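Local coordinates for protein CalS11 (Micromonospora echinospora, PDB 3TOS) that binds S-adenosyl-L-homocysteine and L-glutamate and probably acts as an O-methyltransferase in the making of the antibiotic calicheamicin, at residues B[19-22]-B[23-27]; B[26-29]-B[30-34]; B[52-55]-B[56-60]; B[115-118]-B[119-122]; B[139-142]-B[143-147]. One frame throughout, in Å; residues are numbered along the deposited sequence. Where two conformers were deposited one is given.

Interaction 1 (B[19-22]-B[23-27])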
loop_
_atom_site.group_PDB
_atom_site.type_symbol
_atom_site.label_atom_id
_atom_site.label_comp_id
_atom_site.label_asym_id
_atom_site.label_seq_id
_atom_site.Cartn_x
_atom_site.Cartn_y
_atom_site.Cartn_z
ATOM N N GLU B 19 -17.653 17.140 -34.979
ATOM C CA GLU B 19 -16.338 16.434 -35.141
ATOM C C GLU B 19 -15.848 16.607 -36.571
ATOM O O GLU B 19 -14.665 16.831 -36.851
ATOM C CB GLU B 19 -16.531 14.966 -34.753
ATOM C CG GLU B 19 -15.404 13.993 -35.220
ATOM C CD GLU B 19 -14.072 14.096 -34.476
ATOM O OE1 GLU B 19 -13.993 14.847 -33.475
ATOM O OE2 GLU B 19 -13.115 13.389 -34.905
ATOM N N THR B 20 -16.783 16.535 -37.513
ATOM C CA THR B 20 -16.437 16.708 -38.918
ATOM C C THR B 20 -15.902 18.132 -39.127
ATOM O O THR B 20 -14.906 18.348 -39.820
ATOM C CB THR B 20 -17.684 16.468 -39.797
ATOM O OG1 THR B 20 -18.048 15.075 -39.748
ATOM C CG2 THR B 20 -17.391 16.821 -41.269
ATOM N N GLU B 21 -16.582 19.126 -38.537
ATOM C CA GLU B 21 -16.142 20.547 -38.635
ATOM C C GLU B 21 -14.784 20.791 -38.059
ATOM O O GLU B 21 -13.918 21.432 -38.707
ATOM C CB GLU B 21 -17.169 21.427 -37.911
ATOM C CG GLU B 21 -16.940 22.933 -38.004
ATOM C CD GLU B 21 -17.059 23.483 -39.484
ATOM O OE1 GLU B 21 -17.670 22.821 -40.382
ATOM O OE2 GLU B 21 -16.563 24.598 -39.748
ATOM N N THR B 22 -14.518 20.195 -36.882
ATOM C CA THR B 22 -13.182 20.346 -36.282
ATOM C C THR B 22 -12.104 19.780 -37.233
ATOM O O THR B 22 -11.101 20.420 -37.485
ATOM C CB THR B 22 -13.092 19.649 -34.910
ATOM O OG1 THR B 22 -13.819 20.410 -33.955
ATOM C CG2 THR B 22 -11.627 19.524 -34.430
ATOM N N THR B 23 -12.355 18.573 -37.742
ATOM C CA THR B 23 -11.412 17.889 -38.592
ATOM C C THR B 23 -11.130 18.695 -39.849
ATOM O O THR B 23 -9.973 18.917 -40.225
ATOM C CB THR B 23 -11.936 16.516 -38.968
ATOM O OG1 THR B 23 -12.233 15.778 -37.776
ATOM C CG2 THR B 23 -10.882 15.723 -39.733
ATOM N N GLN B 24 -12.199 19.170 -40.497
ATOM C CA GLN B 24 -12.034 19.928 -41.739
ATOM C C GLN B 24 -11.361 21.271 -41.476
ATOM O O GLN B 24 -10.542 21.712 -42.288
ATOM C CB GLN B 24 -13.396 20.124 -42.423
ATOM C CG GLN B 24 -13.895 18.808 -43.030
ATOM C CD GLN B 24 -15.286 18.898 -43.522
ATOM O OE1 GLN B 24 -15.989 19.891 -43.267
ATOM N NE2 GLN B 24 -15.710 17.874 -44.262
ATOM N N ARG B 25 -11.731 21.935 -40.386
ATOM C CA ARG B 25 -11.080 23.208 -40.026
ATOM C C ARG B 25 -9.588 23.028 -39.788
ATOM O O ARG B 25 -8.813 23.824 -40.272
ATOM C CB ARG B 25 -11.691 23.837 -38.782
ATOM C CG ARG B 25 -13.089 24.469 -39.077
ATOM C CD ARG B 25 -13.496 25.183 -37.830
ATOM N NE ARG B 25 -14.837 25.680 -37.857
ATOM C CZ ARG B 25 -15.412 26.400 -36.884
ATOM N NH1 ARG B 25 -14.676 26.854 -35.850
ATOM N NH2 ARG B 25 -16.741 26.666 -36.951
ATOM N N LEU B 26 -9.199 22.046 -38.981
ATOM C CA LEU B 26 -7.787 21.824 -38.695
ATOM C C LEU B 26 -7.032 21.425 -39.931
ATOM O O LEU B 26 -5.871 21.791 -40.038
ATOM C CB LEU B 26 -7.599 20.790 -37.593
ATOM C CG LEU B 26 -8.071 21.250 -36.211
ATOM C CD1 LEU B 26 -7.990 20.095 -35.232
ATOM C CD2 LEU B 26 -7.342 22.483 -35.653
ATOM N N THR B 27 -7.636 20.655 -40.846
ATOM C CA THR B 27 -6.966 20.338 -42.097
ATOM C C THR B 27 -6.619 21.620 -42.872
ATOM O O THR B 27 -5.477 21.777 -43.378
ATOM C CB THR B 27 -7.877 19.436 -42.972
ATOM O OG1 THR B 27 -8.085 18.177 -42.283
ATOM C CG2 THR B 27 -7.241 19.176 -44.355
HETATM O O HOH W 1 -18.142 20.639 -41.706
#

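Interaction 2 (B[26-29]-B[30-34])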
loop_
_atom_site.group_PDB
_atom_site.type_symbol
_atom_site.label_atom_id
_atom_site.label_comp_id
_atom_site.label_asym_id
_atom_site.label_seq_id
_atom_site.Cartn_x
_atom_site.Cartn_y
_atom_site.Cartn_z
ATOM N N LEU B 26 -9.199 22.046 -38.981
ATOM C CA LEU B 26 -7.787 21.824 -38.695
ATOM C C LEU B 26 -7.032 21.425 -39.931
ATOM O O LEU B 26 -5.871 21.791 -40.038
ATOM C CB LEU B 26 -7.599 20.790 -37.593
ATOM C CG LEU B 26 -8.071 21.250 -36.211
ATOM C CD1 LEU B 26 -7.990 20.095 -35.232
ATOM C CD2 LEU B 26 -7.342 22.483 -35.653
ATOM N N THR B 27 -7.636 20.655 -40.846
ATOM C CA THR B 27 -6.966 20.338 -42.097
ATOM C C THR B 27 -6.619 21.620 -42.872
ATOM O O THR B 27 -5.477 21.777 -43.378
ATOM C CB THR B 27 -7.877 19.436 -42.972
ATOM O OG1 THR B 27 -8.085 18.177 -42.283
ATOM C CG2 THR B 27 -7.241 19.176 -44.355
ATOM N N LYS B 28 -7.597 22.510 -42.999
ATOM C CA LYS B 28 -7.354 23.770 -43.719
ATOM C C LYS B 28 -6.286 24.583 -42.979
ATOM O O LYS B 28 -5.366 25.141 -43.621
ATOM C CB LYS B 28 -8.667 24.569 -43.850
ATOM C CG LYS B 28 -8.497 25.724 -44.861
ATOM C CD LYS B 28 -9.773 26.490 -45.250
ATOM C CE LYS B 28 -9.502 27.674 -46.258
ATOM N NZ LYS B 28 -10.700 28.588 -46.423
ATOM N N LEU B 29 -6.400 24.657 -41.650
ATOM C CA LEU B 29 -5.432 25.459 -40.862
ATOM C C LEU B 29 -3.998 24.903 -40.987
ATOM O O LEU B 29 -3.015 25.644 -40.980
ATOM C CB LEU B 29 -5.853 25.565 -39.405
ATOM C CG LEU B 29 -7.131 26.444 -39.304
ATOM C CD1 LEU B 29 -7.938 26.221 -37.999
ATOM C CD2 LEU B 29 -6.843 27.971 -39.574
ATOM N N LEU B 30 -3.864 23.592 -41.118
ATOM C CA LEU B 30 -2.543 22.986 -41.323
ATOM C C LEU B 30 -1.997 23.275 -42.715
ATOM O O LEU B 30 -0.793 23.591 -42.883
ATOM C CB LEU B 30 -2.672 21.452 -41.111
ATOM C CG LEU B 30 -1.484 20.613 -41.581
ATOM C CD1 LEU B 30 -0.186 20.950 -40.741
ATOM C CD2 LEU B 30 -1.817 19.138 -41.356
ATOM N N THR B 31 -2.832 23.113 -43.730
ATOM C CA THR B 31 -2.338 23.249 -45.089
ATOM C C THR B 31 -2.149 24.700 -45.514
ATOM O O THR B 31 -1.416 24.979 -46.453
ATOM C CB THR B 31 -3.208 22.508 -46.064
ATOM O OG1 THR B 31 -4.490 23.060 -45.993
ATOM C CG2 THR B 31 -3.293 21.042 -45.699
ATOM N N ASN B 32 -2.773 25.622 -44.798
ATOM C CA ASN B 32 -2.620 27.059 -45.094
ATOM C C ASN B 32 -2.075 27.818 -43.885
ATOM O O ASN B 32 -2.536 28.885 -43.550
ATOM C CB ASN B 32 -3.958 27.606 -45.563
ATOM C CG ASN B 32 -4.368 27.009 -46.895
ATOM O OD1 ASN B 32 -3.936 27.481 -47.928
ATOM N ND2 ASN B 32 -5.139 25.955 -46.878
ATOM N N SER B 33 -1.081 27.258 -43.218
ATOM C CA SER B 33 -0.555 27.848 -41.966
ATOM C C SER B 33 0.460 28.973 -42.249
ATOM O O SER B 33 1.255 28.854 -43.153
ATOM C CB SER B 33 0.149 26.756 -41.187
ATOM O OG SER B 33 0.571 27.225 -39.947
ATOM N N PRO B 34 0.436 30.023 -41.429
ATOM C CA PRO B 34 1.488 31.019 -41.417
ATOM C C PRO B 34 2.743 30.564 -40.673
ATOM O O PRO B 34 3.776 31.256 -40.780
ATOM C CB PRO B 34 0.866 32.199 -40.664
ATOM C CG PRO B 34 -0.107 31.527 -39.690
ATOM C CD PRO B 34 -0.667 30.368 -40.512
#

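Interaction 3 (B[52-55]-B[56-60]). With EDO (1,2-ethanediol), chain R.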
loop_
_atom_site.group_PDB
_atom_site.type_symbol
_atom_site.label_atom_id
_atom_site.label_comp_id
_atom_site.label_asym_id
_atom_site.label_seq_id
_atom_site.Cartn_x
_atom_site.Cartn_y
_atom_site.Cartn_z
ATOM N N GLN B 52 -7.929 12.073 -31.895
ATOM C CA GLN B 52 -6.593 11.541 -32.262
ATOM C C GLN B 52 -5.616 11.578 -31.096
ATOM O O GLN B 52 -4.788 10.678 -30.936
ATOM C CB GLN B 52 -6.028 12.280 -33.519
ATOM C CG GLN B 52 -6.901 12.044 -34.792
ATOM C CD GLN B 52 -6.919 10.586 -35.234
ATOM O OE1 GLN B 52 -6.132 9.758 -34.756
ATOM N NE2 GLN B 52 -7.824 10.255 -36.101
HETATM N N MSE B 53 -5.666 12.618 -30.290
HETATM C CA MSE B 53 -4.876 12.672 -29.057
HETATM C C MSE B 53 -5.165 11.449 -28.178
HETATM O O MSE B 53 -4.276 10.860 -27.581
HETATM C CB MSE B 53 -5.145 13.983 -28.278
HETATM C CG MSE B 53 -4.494 14.015 -26.841
HETATM SE SE MSE B 53 -2.567 14.048 -26.933
HETATM C CE MSE B 53 -2.381 15.958 -27.138
ATOM N N THR B 54 -6.442 11.097 -28.092
ATOM C CA THR B 54 -6.864 9.978 -27.253
ATOM C C THR B 54 -6.183 8.677 -27.767
ATOM O O THR B 54 -5.678 7.863 -26.987
ATOM C CB THR B 54 -8.417 9.802 -27.289
ATOM O OG1 THR B 54 -9.012 10.989 -26.771
ATOM C CG2 THR B 54 -8.826 8.667 -26.366
ATOM N N ASP B 55 -6.158 8.507 -29.075
ATOM C CA ASP B 55 -5.477 7.343 -29.679
ATOM C C ASP B 55 -4.001 7.305 -29.292
ATOM O O ASP B 55 -3.510 6.260 -28.894
ATOM C CB ASP B 55 -5.647 7.380 -31.211
ATOM C CG ASP B 55 -4.900 6.263 -31.887
ATOM O OD1 ASP B 55 -5.471 5.141 -31.880
ATOM O OD2 ASP B 55 -3.743 6.441 -32.354
ATOM N N LEU B 56 -3.351 8.457 -29.344
ATOM C CA LEU B 56 -1.951 8.586 -28.986
ATOM C C LEU B 56 -1.707 8.198 -27.523
ATOM O O LEU B 56 -0.830 7.413 -27.237
ATOM C CB LEU B 56 -1.440 10.002 -29.336
ATOM C CG LEU B 56 0.049 10.250 -29.060
ATOM C CD1 LEU B 56 0.462 11.434 -29.923
ATOM C CD2 LEU B 56 0.345 10.514 -27.570
ATOM N N LEU B 57 -2.534 8.706 -26.627
ATOM C CA LEU B 57 -2.374 8.434 -25.235
ATOM C C LEU B 57 -2.641 6.938 -24.977
ATOM O O LEU B 57 -2.045 6.330 -24.089
ATOM C CB LEU B 57 -3.310 9.303 -24.392
ATOM C CG LEU B 57 -3.008 10.809 -24.439
ATOM C CD1 LEU B 57 -4.143 11.549 -23.756
ATOM C CD2 LEU B 57 -1.655 11.086 -23.768
ATOM N N SER B 58 -3.608 6.329 -25.713
ATOM C CA SER B 58 -3.892 4.892 -25.523
ATOM C C SER B 58 -2.712 4.032 -26.005
ATOM O O SER B 58 -2.330 3.071 -25.308
ATOM C CB SER B 58 -5.152 4.466 -26.285
ATOM O OG SER B 58 -6.269 5.045 -25.623
HETATM N N MSE B 59 -2.098 4.384 -27.136
HETATM C CA MSE B 59 -0.898 3.648 -27.579
HETATM C C MSE B 59 0.236 3.754 -26.563
HETATM O O MSE B 59 0.956 2.758 -26.319
HETATM C CB MSE B 59 -0.437 4.105 -28.959
HETATM C CG MSE B 59 -1.444 3.854 -30.097
HETATM SE SE MSE B 59 -2.128 2.031 -30.231
HETATM C CE MSE B 59 -3.855 2.268 -29.352
ATOM N N ASP B 60 0.390 4.946 -25.989
ATOM C CA ASP B 60 1.387 5.155 -24.961
ATOM C C ASP B 60 1.096 4.301 -23.719
ATOM O O ASP B 60 2.024 3.740 -23.123
ATOM C CB ASP B 60 1.467 6.655 -24.572
ATOM C CG ASP B 60 2.388 6.899 -23.434
ATOM O OD1 ASP B 60 3.594 6.806 -23.662
ATOM O OD2 ASP B 60 1.942 7.241 -22.324
HETATM C C1 EDO R . -7.304 3.356 -30.101
HETATM O O1 EDO R . -7.494 4.688 -30.516
HETATM C C2 EDO R . -8.647 2.657 -30.402
HETATM O O2 EDO R . -9.096 2.870 -31.757
#

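Interaction 4 (B[115-118]-B[119-122])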
loop_
_atom_site.group_PDB
_atom_site.type_symbol
_atom_site.label_atom_id
_atom_site.label_comp_id
_atom_site.label_asym_id
_atom_site.label_seq_id
_atom_site.Cartn_x
_atom_site.Cartn_y
_atom_site.Cartn_z
ATOM N N VAL B 115 -13.925 -10.343 -47.746
ATOM C CA VAL B 115 -14.567 -10.373 -46.439
ATOM C C VAL B 115 -15.457 -11.598 -46.250
ATOM O O VAL B 115 -15.839 -12.262 -47.211
ATOM C CB VAL B 115 -15.391 -9.062 -46.166
ATOM C CG1 VAL B 115 -14.541 -7.810 -46.420
ATOM C CG2 VAL B 115 -16.656 -8.997 -47.028
ATOM N N ASN B 116 -15.820 -11.894 -44.993
ATOM C CA ASN B 116 -16.713 -12.998 -44.704
ATOM C C ASN B 116 -18.102 -12.395 -44.511
ATOM O O ASN B 116 -18.226 -11.220 -44.125
ATOM C CB ASN B 116 -16.179 -13.684 -43.408
ATOM C CG ASN B 116 -16.904 -14.928 -43.027
ATOM O OD1 ASN B 116 -18.024 -14.863 -42.515
ATOM N ND2 ASN B 116 -16.248 -16.078 -43.185
ATOM N N ASP B 117 -19.128 -13.205 -44.738
ATOM C CA ASP B 117 -20.492 -12.772 -44.440
ATOM C C ASP B 117 -20.666 -12.163 -43.048
ATOM O O ASP B 117 -21.426 -11.202 -42.912
ATOM C CB ASP B 117 -21.463 -13.939 -44.660
ATOM C CG ASP B 117 -21.794 -14.127 -46.119
ATOM O OD1 ASP B 117 -21.443 -13.252 -46.965
ATOM O OD2 ASP B 117 -22.452 -15.143 -46.418
ATOM N N VAL B 118 -19.975 -12.691 -42.024
ATOM C CA VAL B 118 -20.160 -12.126 -40.693
ATOM C C VAL B 118 -19.597 -10.706 -40.576
ATOM O O VAL B 118 -19.999 -9.955 -39.675
ATOM C CB VAL B 118 -19.533 -12.994 -39.535
ATOM C CG1 VAL B 118 -20.080 -14.401 -39.576
ATOM C CG2 VAL B 118 -17.997 -13.017 -39.615
ATOM N N ASP B 119 -18.741 -10.305 -41.520
ATOM C CA ASP B 119 -18.172 -8.932 -41.494
ATOM C C ASP B 119 -19.087 -7.941 -42.189
ATOM O O ASP B 119 -18.833 -6.724 -42.095
ATOM C CB ASP B 119 -16.834 -8.893 -42.255
ATOM C CG ASP B 119 -15.804 -9.854 -41.679
ATOM O OD1 ASP B 119 -15.609 -9.830 -40.443
ATOM O OD2 ASP B 119 -15.188 -10.610 -42.481
ATOM N N ARG B 120 -20.137 -8.432 -42.882
ATOM C CA ARG B 120 -20.948 -7.599 -43.779
ATOM C C ARG B 120 -22.126 -6.918 -43.080
ATOM O O ARG B 120 -23.277 -7.086 -43.480
ATOM C CB ARG B 120 -21.430 -8.451 -44.959
ATOM C CG ARG B 120 -20.294 -8.698 -45.914
ATOM C CD ARG B 120 -20.744 -9.482 -47.172
ATOM N NE ARG B 120 -19.557 -9.674 -47.968
ATOM C CZ ARG B 120 -19.465 -10.359 -49.085
ATOM N NH1 ARG B 120 -20.542 -10.936 -49.610
ATOM N NH2 ARG B 120 -18.284 -10.430 -49.684
ATOM N N VAL B 121 -21.817 -6.161 -42.041
ATOM C CA VAL B 121 -22.823 -5.538 -41.149
ATOM C C VAL B 121 -23.045 -4.069 -41.583
ATOM O O VAL B 121 -24.179 -3.621 -41.751
ATOM C CB VAL B 121 -22.348 -5.530 -39.662
ATOM C CG1 VAL B 121 -23.408 -4.935 -38.760
ATOM C CG2 VAL B 121 -22.027 -6.897 -39.225
ATOM N N GLY B 122 -21.943 -3.318 -41.704
ATOM C CA GLY B 122 -21.991 -1.936 -42.159
ATOM C C GLY B 122 -21.650 -1.813 -43.621
ATOM O O GLY B 122 -21.357 -2.827 -44.276
#

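Interaction 5 (B[139-142]-B[143-147])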
loop_
_atom_site.group_PDB
_atom_site.type_symbol
_atom_site.label_atom_id
_atom_site.label_comp_id
_atom_site.label_asym_id
_atom_site.label_seq_id
_atom_site.Cartn_x
_atom_site.Cartn_y
_atom_site.Cartn_z
ATOM N N TYR B 139 7.031 4.900 -48.960
ATOM C CA TYR B 139 6.891 6.180 -48.269
ATOM C C TYR B 139 6.838 5.968 -46.753
ATOM O O TYR B 139 7.553 6.627 -46.010
ATOM C CB TYR B 139 5.650 6.953 -48.771
ATOM C CG TYR B 139 5.326 8.150 -47.917
ATOM C CD1 TYR B 139 5.992 9.338 -48.073
ATOM C CD2 TYR B 139 4.311 8.082 -46.943
ATOM C CE1 TYR B 139 5.691 10.417 -47.283
ATOM C CE2 TYR B 139 4.016 9.163 -46.148
ATOM C CZ TYR B 139 4.692 10.333 -46.348
ATOM O OH TYR B 139 4.301 11.456 -45.603
ATOM N N LEU B 140 6.018 5.039 -46.281
ATOM C CA LEU B 140 5.977 4.806 -44.858
ATOM C C LEU B 140 7.330 4.327 -44.337
ATOM O O LEU B 140 7.726 4.732 -43.198
ATOM C CB LEU B 140 4.851 3.801 -44.543
ATOM C CG LEU B 140 4.650 3.393 -43.080
ATOM C CD1 LEU B 140 4.445 4.568 -42.125
ATOM C CD2 LEU B 140 3.498 2.393 -42.942
ATOM N N LYS B 141 8.045 3.488 -45.123
ATOM C CA LYS B 141 9.390 3.097 -44.690
ATOM C C LYS B 141 10.321 4.328 -44.629
ATOM O O LYS B 141 11.178 4.415 -43.738
ATOM C CB LYS B 141 9.940 2.061 -45.634
ATOM C CG LYS B 141 11.287 1.496 -45.265
ATOM C CD LYS B 141 11.254 0.843 -43.912
ATOM C CE LYS B 141 12.571 0.026 -43.672
ATOM N NZ LYS B 141 12.715 -0.433 -42.278
ATOM N N GLU B 142 10.146 5.284 -45.548
ATOM C CA GLU B 142 10.975 6.532 -45.460
ATOM C C GLU B 142 10.682 7.277 -44.156
ATOM O O GLU B 142 11.596 7.845 -43.537
ATOM C CB GLU B 142 10.660 7.519 -46.596
ATOM C CG GLU B 142 11.260 7.170 -47.845
ATOM C CD GLU B 142 11.045 8.302 -48.815
ATOM O OE1 GLU B 142 9.970 8.283 -49.501
ATOM O OE2 GLU B 142 11.857 9.277 -48.779
ATOM N N VAL B 143 9.413 7.335 -43.787
ATOM C CA VAL B 143 9.028 8.013 -42.551
ATOM C C VAL B 143 9.642 7.321 -41.328
ATOM O O VAL B 143 10.274 7.977 -40.450
ATOM C CB VAL B 143 7.479 8.074 -42.398
ATOM C CG1 VAL B 143 7.081 8.536 -40.983
ATOM C CG2 VAL B 143 6.834 9.060 -43.450
ATOM N N LEU B 144 9.528 6.011 -41.270
ATOM C CA LEU B 144 10.075 5.256 -40.113
ATOM C C LEU B 144 11.599 5.395 -40.104
ATOM O O LEU B 144 12.194 5.622 -39.050
ATOM C CB LEU B 144 9.650 3.780 -40.188
ATOM C CG LEU B 144 8.149 3.656 -39.990
ATOM C CD1 LEU B 144 7.697 2.204 -40.364
ATOM C CD2 LEU B 144 7.747 4.140 -38.594
ATOM N N ASP B 145 12.230 5.321 -41.280
ATOM C CA ASP B 145 13.674 5.499 -41.337
ATOM C C ASP B 145 14.091 6.897 -40.882
ATOM O O ASP B 145 15.148 7.075 -40.309
ATOM C CB ASP B 145 14.181 5.330 -42.765
ATOM C CG ASP B 145 14.217 3.878 -43.239
ATOM O OD1 ASP B 145 14.102 2.937 -42.440
ATOM O OD2 ASP B 145 14.446 3.704 -44.440
ATOM N N ALA B 146 13.255 7.888 -41.125
ATOM C CA ALA B 146 13.565 9.258 -40.647
ATOM C C ALA B 146 13.599 9.346 -39.123
ATOM O O ALA B 146 14.517 9.995 -38.556
ATOM C CB ALA B 146 12.574 10.240 -41.220
ATOM N N HIS B 147 12.641 8.680 -38.461
ATOM C CA HIS B 147 12.687 8.620 -36.999
ATOM C C HIS B 147 13.937 7.917 -36.536
ATOM O O HIS B 147 14.639 8.412 -35.621
ATOM C CB HIS B 147 11.517 7.865 -36.408
ATOM C CG HIS B 147 10.218 8.617 -36.481
ATOM N ND1 HIS B 147 9.730 9.365 -35.423
ATOM C CD2 HIS B 147 9.290 8.719 -37.476
ATOM C CE1 HIS B 147 8.588 9.935 -35.778
ATOM N NE2 HIS B 147 8.287 9.528 -37.003
HETATM O O HOH W 2 12.586 1.742 -40.944
#

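Interaction 1 (B[19-22]-B[23-27])
Glu21 and Arg25 form a salt bridge one turn apart on helix 17-31, an i to i+4 ion pair. Arg25 NE donates to Glu21 OE2 at 2.8 Å. The oxygen lies in the guanidinium plane, at its edge, and uses its anti lone pair. NE alone makes the bond, and the carboxylate and guanidinium planes stand 85° apart. Glu21 CG is anti to the backbone N (chi1 -175°), and a bend at chi2 turns the carboxylate towards the arginine. Without the guanidinium, as with an alanine here, Glu21 OE2 would probably lose its charged mate and the carboxylate would be freer to turn.

A water extends the polar row. It donates to Glu21 OE1 at 2.6 Å and to Gln24 OE1 at 2.8 Å. Gln24 also lies alongside Thr20, with NE2 3.6 Å from Thr20 CG2.

The hydroxyl bonds are of another kind. Thr23 OG1 donates back to Glu19 O at 2.8 Å, and Thr23 N reaches the same oxygen at 3.0 Å from the opposite face of the carbonyl plane. Thr27 OG1 repeats the pattern on Thr23 O.

The apolar contact is small: Thr22 CG2 lies 3.8 Å from Leu26 CD1, the two side chains pointing the same way.

The carboxylate of Glu19 forms a salt bridge with Arg49, in the loop before helix 50-65. Thr22 OG1 bonds to Ala146 O of the second subunit, and Arg25 packs on that same Ala146. Helix 17-31 thus lies between its own chain's loop and helix 136-148 of the partner subunit.

Interaction 2 (B[26-29]-B[30-34])
Lys28 and Asn32 meet at the C-terminal end of helix 17-31, where Asn32 is the first residue to leave helical backbone angles. The asparagine turns its amide back over the last turn. Its backbone N donates to Lys28 O at 2.9 Å. Its side chain reaches the same oxygen through ND2, but this bond is weak, at 3.4 Å. ND2 also lies 3.9 Å from Lys28 CG, where the two side chains cross at a slant. Asn32 CG sits beside its own backbone N (chi1 -66°), and this keeps the amide close to the carbonyl of Lys28. In the conformer given, the lysine chain runs outward, extended beyond CG.

Thr31 is set differently. Its OG1 stands between the backbone N and the carbonyl carbon (chi1 61°) and faces back along the helix. It lies 3.1 Å from Thr27 O. The CG2 methyl is also turned to Thr27 O, at 3.3 Å. Thr31 N bonds to that carbonyl at 3.0 Å.

The leucines turn elsewhere. Leu29 and Leu30 touch Phe47 of the same chain, and Leu29 packs on Glu142 of the second subunit. The end of the helix therefore belongs to the subunit interface. Tyr139 OH of the second subunit hydrogen-bonds to both Leu29 O and Ser33 OG. Ser33 CB lies 3.4 Å from Leu29 O.

Interaction 3 (B[52-55]-B[56-60])
Met53 and Leu57, with Asp55 and Met59, make i to i+4 contacts along helix 50-65, a largely buried contact beside helix 82-94 of the Rossmann-like methyltransferase fold. Both methionines are selenomethionine. The backbone carries the regular helical ladder, as in Leu57 N to Met53 O at 2.9 Å and Met59 N to Asp55 O at 2.9 Å.

One side is apolar. Met53 CG lies 4.0 Å from Leu57 CD1. A bend at chi2 (67°) brings SE to Leu57 CG, at 4.1 Å. Leu56 packs on Leu56 of the second subunit, so the helix also packs against that subunit. Apart from these, Ser58 OG hydrogen-bonds to Arg247.

Another side is polar and borders the ligand site. Gln52 OE1 accepts from Arg82 NH1, consistent with a second-shell role behind this S-adenosyl-L-homocysteine-binding residue. Asp55 adds only a long, weak charge contact to Arg82, while its OD1 accepts from His83 NE2.

Met59 CG comes within 4.1 Å of Asp55 OD2, and the Met59 side chain continues onto His83, Thr86 and Phe87 of helix 82-94. A 1,2-ethanediol, probably from the crystallisation liquor, lies beside both side chains. Its O1 donates to Asp55 OD1, but the 2.5 Å between them is shorter than expected and its exact length is doubtful. Its C1 lies 3.7 Å from Met59 CE.

Interaction 4 (B[115-118]-B[119-122])
An Asx turn at Asn116 opens this short 3-10 turn, which lies in the loop between strand 103-107 and helix 136-148. Asn116 OD1 accepts from Val118 N at 3.0 Å, in the carbonyl plane on a lone pair. Asp119 closes the turn from the other end. Its OD2 accepts from Asn116 N at 2.9 Å, on the anti side of the carboxylate. In return Asp119 N donates to Asn116 O at 2.8 Å, from above the carbonyl plane. Asn116 is thus held through both its backbone N and O. Asp119 CG lies beside its own backbone N (chi1 -59°), which swings the carboxylate back to Asn116 N, with OD2 also near Asn116 CB. A leucine in place of Asp119 would probably leave the N-H groups of Asn116 and Tyr193 without this acceptor.

The extended Arg120 side chain runs back past Val115 and Asp117. Its backbone N donates to Asp117 O at 3.1 Å. In the conformer given, Val115 CG2 meets the guanidinium at its edge, and a long, tentative ion pair runs from NH1 to Asp117 OD1. That oxygen lies well out of the guanidinium plane, so only the charges count.

Beyond the turn, Asp119 OD1 accepts from Tyr193 N and Asn116 ND2 donates to Glu194, both at the start of helix 193-203. Val121 packs on Phe12 and Pro224. The loop is thereby fixed to the first turn of helix 193-203, near the L-glutamate-binding residues Lys222 and Trp223.

Interaction 5 (B[139-142]-B[143-147])
Tyr139 and Val143 form the close-packed part of this contact on helix 136-148. Val143 CG2 sits over one face of the tyrosine ring, offset toward its rim, in a CH-pi contact. It is 4.1 Å from the ring centroid and 3.8 Å from CZ. The ring is placed there by Tyr139 CG lying anti to the backbone N (chi1 169°). Its hydroxyl is bonded by Leu29 of the second subunit. Leu140 and Leu144 continue the apolar row, more loosely, with Leu140 CG 4.3 Å from Leu144 CD1.

Lys141 and Asp145 make the looser, polar side. Both are partly exposed, and they meet largely through water. Their direct ion pair is long, 3.6 Å from NZ to OD1. A water spans the gap: it accepts from Lys141 NZ at 2.6 Å and donates to Asp145 OD1, over a distance too short to be trusted in detail. The lysine chain bends at chi2 (59°) and then runs out past the carboxylate, its CE 3.5 Å from OD1. The amine also donates to Ser160 O, so NZ is shared between the helix and the strand.

The backbone keeps the regular i to i+4 bonds, for example Asp145 N to Lys141 O at 2.8 Å.

Leu140 and Leu144 pack on Leu162 of strand 160-164, while Leu84 and Ala88 of helix 82-94 touch them in turn. Tyr139, Ala146 and His147 meet the second subunit. Helix 136-148 therefore sits between the edge of the sheet, helix 82-94 and the partner chain.

All five contacts are local, so none closes a long loop, and none crosses another. Interactions 1 and 2 come first and follow one another on helix 17-31, sharing Leu26 and Thr27. Interaction 3 lies on the next helix, 50-65, with its nearest atoms about 6 Å from interaction 1. Interaction 4 is a turn after strand 103-107, and interaction 5 lies on helix 136-148. Centres of interactions 4 and 5 are about 33 Å apart, on opposite sides of the chain's centre. Interactions 1, 2, 3 and 5 all touch the second subunit. Between subunits, interactions 1 and 2 meet residues of interaction 5. Interaction 4 stays within its own chain.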